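PDB 2PCS: conserved protein from Geobacillus kaustophilus, which is of unknown function but belongs to the CoxG family of the Bet v 1-like clan and probably binds a ligand that remains unidentified. Local coordinates for residues G85-L97 / L107-V119. Sequence-based numbering, arbitrary orientation.
Sequences GPGFVNAEGVIDL and LTYTYSAEVGGKV
One face of the Phe88 ring rests on the backbone of Gly116, whose CA stands over that face 3.9 Å from the ring centroid, a CH-pi contact displaced toward the CE1 rim. At the ring's edge, near its plane, CE2 meets the carboxylate carbon CD of Glu114 at 4.1 Å, the two planes 75° apart. With CG set between the backbone N and the carbonyl carbon (chi1 69°), the ring folds across to the neighbouring strand, and CE1 lies against the bare CA of Gly116. A serine in place of Phe88 would probably leave the Gly116 CA without its aromatic cover and the Glu114 carboxylate without the ring edge beside it. That carboxylate also takes a nearly straight hydrogen bond from Asn90 ND2 to Glu114 OE1, whose modelled length of 2.5 Å is doubtfully short; the amide and carboxylate planes are twisted 63° apart, while Asn90 OD1 turns to Asn81 on the preceding strand.

The strands form a hairpin, their axes nearly antiparallel, in the curved sheet that wraps around the long helix 124-148 in this Bet v 1-like fold. Paired N-H...O bonds recur at alternate positions from Phe88-Gly116 to Asp96-Thr108, though Asp96 N to Thr108 O is weak. Alternation separates the faces: Val89, Ala91, Ile95, Tyr109 and Tyr111 lie on the helix side, where Tyr111 approaches a bound unidentified ligand, whereas Glu92, Val94 and Thr110 lie on the reverse. There Val94 CG2 touches Thr110 CG2 at 3.7 Å, the side chains running alongside each other. On the helix side Leu97 CD2 packs against Leu107 CD1 at 3.6 Å, both residues also lying against helix 15-22. Past the strand ends, Val119 N donates to Pro86 O at 3.0 Å.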
ATOM      1  N   GLY A  85     -12.955   5.946  13.591  1.00 64.69           N
ATOM      2  CA  GLY A  85     -14.339   6.404  13.642  1.00 63.40           C
ATOM      3  C   GLY A  85     -15.209   5.749  12.630  1.00 62.94           C
ATOM      4  O   GLY A  85     -16.168   5.115  13.028  1.00 62.76           O
ATOM      5  N   PRO A  86     -14.866   5.862  11.308  1.00 63.36           N
ATOM      6  CA  PRO A  86     -15.746   5.311  10.251  1.00 62.55           C
ATOM      7  C   PRO A  86     -15.745   3.813  10.123  1.00 62.26           C
ATOM      8  O   PRO A  86     -16.641   3.254   9.454  1.00 62.66           O
ATOM      9  CB  PRO A  86     -15.269   5.994   8.951  1.00 63.43           C
ATOM     10  CG  PRO A  86     -14.230   7.076   9.397  1.00 64.39           C
ATOM     11  CD  PRO A  86     -13.694   6.552  10.733  1.00 63.52           C
ATOM     12  N   GLY A  87     -14.813   3.130  10.776  1.00 61.82           N
ATOM     13  CA  GLY A  87     -14.855   1.661  10.766  1.00 62.10           C
ATOM     14  C   GLY A  87     -13.464   1.051  10.740  1.00 62.51           C
ATOM     15  O   GLY A  87     -12.483   1.673  11.155  1.00 62.59           O
ATOM     16  N   PHE A  88     -13.381  -0.193  10.299  1.00 62.19           N
ATOM     17  CA  PHE A  88     -12.123  -0.904  10.344  1.00 61.77           C
ATOM     18  C   PHE A  88     -11.835  -1.744   9.043  1.00 62.61           C
ATOM     19  O   PHE A  88     -12.760  -2.083   8.230  1.00 62.05           O
ATOM     20  CB  PHE A  88     -12.022  -1.779  11.616  1.00 61.07           C
ATOM     21  CG  PHE A  88     -12.958  -2.940  11.616  1.00 59.26           C
ATOM     22  CD1 PHE A  88     -14.270  -2.778  12.020  1.00 58.62           C
ATOM     23  CD2 PHE A  88     -12.550  -4.160  11.145  1.00 60.13           C
ATOM     24  CE1 PHE A  88     -15.147  -3.822  12.036  1.00 65.04           C
ATOM     25  CE2 PHE A  88     -13.434  -5.250  11.133  1.00 67.66           C
ATOM     26  CZ  PHE A  88     -14.744  -5.099  11.605  1.00 64.13           C
ATOM     27  N   VAL A  89     -10.552  -2.108   8.943  1.00 62.57           N
ATOM     28  CA  VAL A  89      -9.925  -2.832   7.826  1.00 63.75           C
ATOM     29  C   VAL A  89      -8.873  -3.853   8.339  1.00 63.56           C
ATOM     30  O   VAL A  89      -7.851  -3.481   8.911  1.00 62.53           O
ATOM     31  CB  VAL A  89      -9.143  -1.847   6.885  1.00 63.29           C
ATOM     32  CG1 VAL A  89      -8.539  -2.609   5.734  1.00 66.00           C
ATOM     33  CG2 VAL A  89     -10.071  -0.753   6.306  1.00 62.83           C
ATOM     34  N   ASN A  90      -9.126  -5.128   8.121  1.00 62.90           N
ATOM     35  CA  ASN A  90      -8.071  -6.113   8.251  1.00 64.06           C
ATOM     36  C   ASN A  90      -7.643  -6.641   6.860  1.00 64.31           C
ATOM     37  O   ASN A  90      -8.451  -7.181   6.113  1.00 64.17           O
ATOM     38  CB  ASN A  90      -8.557  -7.259   9.147  1.00 63.77           C
ATOM     39  CG  ASN A  90      -8.992  -6.765  10.500  1.00 65.00           C
ATOM     40  OD1 ASN A  90      -8.304  -5.901  11.116  1.00 64.62           O
ATOM     41  ND2 ASN A  90     -10.169  -7.240  10.958  1.00 59.63           N
ATOM     42  N   ALA A  91      -6.370  -6.482   6.536  1.00 64.82           N
ATOM     43  CA  ALA A  91      -5.882  -6.811   5.215  1.00 65.65           C
ATOM     44  C   ALA A  91      -4.537  -7.589   5.186  1.00 66.46           C
ATOM     45  O   ALA A  91      -3.669  -7.384   6.002  1.00 65.63           O
ATOM     46  CB  ALA A  91      -5.767  -5.518   4.411  1.00 65.69           C
ATOM     47  N   GLU A  92      -4.377  -8.460   4.210  1.00 67.58           N
ATOM     48  CA  GLU A  92      -3.050  -8.980   3.862  1.00 71.52           C
ATOM     49  C   GLU A  92      -2.793  -8.783   2.363  1.00 69.26           C
ATOM     50  O   GLU A  92      -3.739  -8.811   1.541  1.00 70.28           O
ATOM     51  CB  GLU A  92      -2.844 -10.463   4.320  1.00 70.66           C
ATOM     52  CG  GLU A  92      -4.072 -11.337   4.134  1.00 76.15           C
ATOM     53  CD  GLU A  92      -3.904 -12.831   4.548  1.00 80.18           C
ATOM     54  OE1 GLU A  92      -4.545 -13.685   3.845  1.00 88.34           O
ATOM     55  OE2 GLU A  92      -3.185 -13.151   5.575  1.00 89.18           O
ATOM     56  N   GLY A  93      -1.535  -8.547   2.016  1.00 66.80           N
ATOM     57  CA  GLY A  93      -1.148  -8.491   0.627  1.00 64.86           C
ATOM     58  C   GLY A  93       0.161  -9.178   0.416  1.00 64.23           C
ATOM     59  O   GLY A  93       0.913  -9.397   1.375  1.00 64.02           O
ATOM     60  N   VAL A  94       0.435  -9.505  -0.846  1.00 63.64           N
ATOM     61  CA  VAL A  94       1.696 -10.071  -1.292  1.00 62.99           C
ATOM     62  C   VAL A  94       2.221  -9.217  -2.441  1.00 63.79           C
ATOM     63  O   VAL A  94       1.486  -8.866  -3.378  1.00 61.72           O
ATOM     64  CB  VAL A  94       1.510 -11.505  -1.809  1.00 65.37           C
ATOM     65  CG1 VAL A  94       2.848 -12.136  -2.106  1.00 63.84           C
ATOM     66  CG2 VAL A  94       0.689 -12.401  -0.809  1.00 63.98           C
ATOM     67  N   ILE A  95       3.500  -8.865  -2.367  1.00 63.76           N
ATOM     68  CA  ILE A  95       4.141  -8.117  -3.412  1.00 63.40           C
ATOM     69  C   ILE A  95       5.353  -8.902  -4.006  1.00 64.15           C
ATOM     70  O   ILE A  95       6.221  -9.390  -3.271  1.00 62.60           O
ATOM     71  CB  ILE A  95       4.630  -6.773  -2.879  1.00 63.74           C
ATOM     72  CG1 ILE A  95       3.459  -5.845  -2.494  1.00 65.99           C
ATOM     73  CG2 ILE A  95       5.505  -6.069  -3.854  1.00 61.71           C
ATOM     74  CD1 ILE A  95       2.960  -6.095  -1.140  1.00 68.70           C
ATOM     75  N   ASP A  96       5.426  -8.938  -5.338  1.00 63.97           N
ATOM     76  CA  ASP A  96       6.537  -9.567  -6.044  1.00 65.26           C
ATOM     77  C   ASP A  96       7.109  -8.574  -7.048  1.00 65.88           C
ATOM     78  O   ASP A  96       6.349  -7.862  -7.749  1.00 65.49           O
ATOM     79  CB  ASP A  96       6.062 -10.840  -6.724  1.00 64.69           C
ATOM     80  CG  ASP A  96       5.752 -11.955  -5.714  1.00 69.88           C
ATOM     81  OD1 ASP A  96       6.687 -12.422  -5.036  1.00 71.05           O
ATOM     82  OD2 ASP A  96       4.567 -12.386  -5.586  1.00 77.23           O
ATOM     83  N   LEU A  97       8.438  -8.460  -7.056  1.00 66.34           N
ATOM     84  CA  LEU A  97       9.098  -7.655  -8.061  1.00 68.05           C
ATOM     85  C   LEU A  97       9.712  -8.592  -9.137  1.00 69.24           C
ATOM     86  O   LEU A  97      10.356  -9.633  -8.804  1.00 68.94           O
ATOM     87  CB  LEU A  97      10.129  -6.716  -7.434  1.00 68.04           C
ATOM     88  CG  LEU A  97       9.694  -5.679  -6.389  1.00 68.55           C
ATOM     89  CD1 LEU A  97      10.867  -4.820  -5.943  1.00 64.95           C
ATOM     90  CD2 LEU A  97       8.654  -4.791  -6.998  1.00 69.73           C
ATOM     91  N   LEU A 107       6.023  -4.752 -10.825  1.00 66.80           N
ATOM     92  CA  LEU A 107       5.473  -5.050  -9.522  1.00 65.36           C
ATOM     93  C   LEU A 107       4.081  -5.709  -9.655  1.00 64.90           C
ATOM     94  O   LEU A 107       3.192  -5.155 -10.266  1.00 64.24           O
ATOM     95  CB  LEU A 107       5.405  -3.763  -8.691  1.00 65.00           C
ATOM     96  CG  LEU A 107       5.094  -3.924  -7.206  1.00 62.80           C
ATOM     97  CD1 LEU A 107       5.661  -2.777  -6.456  1.00 61.69           C
ATOM     98  CD2 LEU A 107       3.600  -4.095  -6.972  1.00 60.55           C
ATOM     99  N   THR A 108       3.562  -6.831  -8.995  1.00 20.00           N
ATOM    100  CA  THR A 108       2.258  -7.479  -8.927  1.00 20.00           C
ATOM    101  C   THR A 108       1.792  -7.635  -7.483  1.00 20.00           C
ATOM    102  O   THR A 108       2.625  -7.613  -6.581  1.00 64.00           O
ATOM    103  CB  THR A 108       2.303  -8.854  -9.619  1.00 20.00           C
ATOM    104  OG1 THR A 108       3.250  -9.697  -8.954  1.00 20.00           O
ATOM    105  CG2 THR A 108       2.873  -8.726 -11.023  1.00 20.00           C
ATOM    106  N   TYR A 109       0.785  -7.594  -7.338  1.00 62.36           N
ATOM    107  CA  TYR A 109       0.303  -7.681  -5.972  1.00 61.21           C
ATOM    108  C   TYR A 109      -1.022  -8.382  -5.961  1.00 62.04           C
ATOM    109  O   TYR A 109      -1.737  -8.460  -6.969  1.00 62.93           O
ATOM    110  CB  TYR A 109       0.233  -6.317  -5.257  1.00 58.96           C
ATOM    111  CG  TYR A 109      -0.788  -5.389  -5.880  1.00 59.18           C
ATOM    112  CD1 TYR A 109      -0.412  -4.426  -6.840  1.00 58.10           C
ATOM    113  CD2 TYR A 109      -2.132  -5.486  -5.545  1.00 53.96           C
ATOM    114  CE1 TYR A 109      -1.382  -3.651  -7.477  1.00 54.31           C
ATOM    115  CE2 TYR A 109      -3.074  -4.703  -6.123  1.00 51.74           C
ATOM    116  CZ  TYR A 109      -2.698  -3.766  -7.068  1.00 57.42           C
ATOM    117  OH  TYR A 109      -3.686  -2.968  -7.628  1.00 64.74           O
ATOM    118  N   THR A 110      -1.370  -8.795  -4.770  1.00 61.73           N
ATOM    119  CA  THR A 110      -2.561  -9.511  -4.503  1.00 62.62           C
ATOM    120  C   THR A 110      -2.917  -8.946  -3.115  1.00 62.65           C
ATOM    121  O   THR A 110      -2.018  -8.611  -2.312  1.00 61.68           O
ATOM    122  CB  THR A 110      -2.129 -10.957  -4.502  1.00 63.53           C
ATOM    123  OG1 THR A 110      -2.837 -11.744  -5.466  1.00 65.87           O
ATOM    124  CG2 THR A 110      -2.051 -11.541  -3.181  1.00 62.97           C
ATOM    125  N   TYR A 111      -4.200  -8.729  -2.844  1.00 62.85           N
ATOM    126  CA  TYR A 111      -4.578  -8.354  -1.476  1.00 63.95           C
ATOM    127  C   TYR A 111      -5.936  -8.869  -1.101  1.00 65.03           C
ATOM    128  O   TYR A 111      -6.750  -9.197  -1.939  1.00 63.83           O
ATOM    129  CB  TYR A 111      -4.462  -6.848  -1.204  1.00 64.33           C
ATOM    130  CG  TYR A 111      -5.548  -6.044  -1.817  1.00 64.63           C
ATOM    131  CD1 TYR A 111      -5.331  -5.368  -3.019  1.00 64.52           C
ATOM    132  CD2 TYR A 111      -6.833  -6.002  -1.234  1.00 65.83           C
ATOM    133  CE1 TYR A 111      -6.342  -4.657  -3.601  1.00 64.44           C
ATOM    134  CE2 TYR A 111      -7.874  -5.277  -1.833  1.00 64.85           C
ATOM    135  CZ  TYR A 111      -7.605  -4.619  -2.986  1.00 65.81           C
ATOM    136  OH  TYR A 111      -8.601  -3.911  -3.577  1.00 71.68           O
ATOM    137  N   SER A 112      -6.174  -8.889   0.198  1.00 66.98           N
ATOM    138  CA  SER A 112      -7.377  -9.465   0.723  1.00 68.56           C
ATOM    139  C   SER A 112      -7.738  -8.678   1.983  1.00 68.48           C
ATOM    140  O   SER A 112      -6.921  -8.618   2.936  1.00 68.40           O
ATOM    141  CB  SER A 112      -7.069 -10.932   1.021  1.00 69.48           C
ATOM    142  OG  SER A 112      -8.232 -11.685   0.891  1.00 71.96           O
ATOM    143  N   ALA A 113      -8.919  -8.042   1.979  1.00 68.27           N
ATOM    144  CA  ALA A 113      -9.325  -7.136   3.071  1.00 68.88           C
ATOM    145  C   ALA A 113     -10.727  -7.357   3.597  1.00 70.41           C
ATOM    146  O   ALA A 113     -11.699  -7.333   2.851  1.00 70.45           O
ATOM    147  CB  ALA A 113      -9.182  -5.635   2.661  1.00 67.67           C
ATOM    148  N   GLU A 114     -10.825  -7.474   4.908  1.00 72.40           N
ATOM    149  CA  GLU A 114     -12.113  -7.424   5.617  1.00 74.43           C
ATOM    150  C   GLU A 114     -12.346  -5.967   6.044  1.00 72.22           C
ATOM    151  O   GLU A 114     -11.508  -5.384   6.709  1.00 72.38           O
ATOM    152  CB  GLU A 114     -12.084  -8.415   6.802  1.00 74.30           C
ATOM    153  CG  GLU A 114     -13.017  -8.080   7.970  1.00 79.31           C
ATOM    154  CD  GLU A 114     -12.680  -8.871   9.274  1.00 79.72           C
ATOM    155  OE1 GLU A 114     -11.492  -8.904   9.714  1.00 83.62           O
ATOM    156  OE2 GLU A 114     -13.629  -9.460   9.863  1.00 88.40           O
ATOM    157  N   VAL A 115     -13.434  -5.363   5.573  1.00 71.70           N
ATOM    158  CA  VAL A 115     -13.777  -3.965   5.901  1.00 71.01           C
ATOM    159  C   VAL A 115     -15.076  -3.945   6.700  1.00 70.89           C
ATOM    160  O   VAL A 115     -16.046  -4.576   6.309  1.00 70.34           O
ATOM    161  CB  VAL A 115     -13.928  -3.058   4.636  1.00 70.82           C
ATOM    162  CG1 VAL A 115     -14.028  -1.550   5.013  1.00 69.94           C
ATOM    163  CG2 VAL A 115     -12.777  -3.267   3.662  1.00 70.31           C
ATOM    164  N   GLY A 116     -15.089  -3.240   7.833  1.00 70.86           N
ATOM    165  CA  GLY A 116     -16.286  -3.207   8.707  1.00 68.55           C
ATOM    166  C   GLY A 116     -16.583  -1.777   9.116  1.00 69.19           C
ATOM    167  O   GLY A 116     -15.789  -0.860   8.815  1.00 68.02           O
ATOM    168  N   GLY A 117     -17.721  -1.596   9.806  1.00 69.76           N
ATOM    169  CA  GLY A 117     -18.184  -0.322  10.312  1.00 70.92           C
ATOM    170  C   GLY A 117     -19.067   0.392   9.319  1.00 73.22           C
ATOM    171  O   GLY A 117     -19.452  -0.182   8.303  1.00 72.65           O
ATOM    172  N   LYS A 118     -19.371   1.660   9.587  1.00 75.33           N
ATOM    173  CA  LYS A 118     -20.321   2.354   8.727  1.00 79.41           C
ATOM    174  C   LYS A 118     -19.750   2.433   7.269  1.00 79.62           C
ATOM    175  O   LYS A 118     -20.491   2.329   6.296  1.00 80.99           O
ATOM    176  CB  LYS A 118     -20.829   3.701   9.293  1.00 78.25           C
ATOM    177  CG  LYS A 118     -19.773   4.786   9.493  1.00 83.03           C
ATOM    178  CD  LYS A 118     -20.318   6.127  10.085  1.00 81.48           C
ATOM    179  CE  LYS A 118     -21.611   6.584   9.373  1.00 87.77           C
ATOM    180  NZ  LYS A 118     -22.045   7.987   9.780  1.00 87.72           N
ATOM    181  N   VAL A 119     -18.433   2.519   7.154  1.00 79.32           N
ATOM    182  CA  VAL A 119     -17.774   2.669   5.876  1.00 78.21           C
ATOM    183  C   VAL A 119     -17.947   1.448   4.977  1.00 78.27           C
ATOM    184  O   VAL A 119     -17.785   1.567   3.762  1.00 78.51           O
ATOM    185  CB  VAL A 119     -16.254   2.998   6.060  1.00 78.25           C
ATOM    186  CG1 VAL A 119     -15.438   1.731   6.410  1.00 75.01           C
ATOM    187  CG2 VAL A 119     -15.703   3.708   4.828  1.00 78.14           C
TER
HETATM  188  O   HOH W   1       6.137  -9.257 -10.597  1.00 59.77           O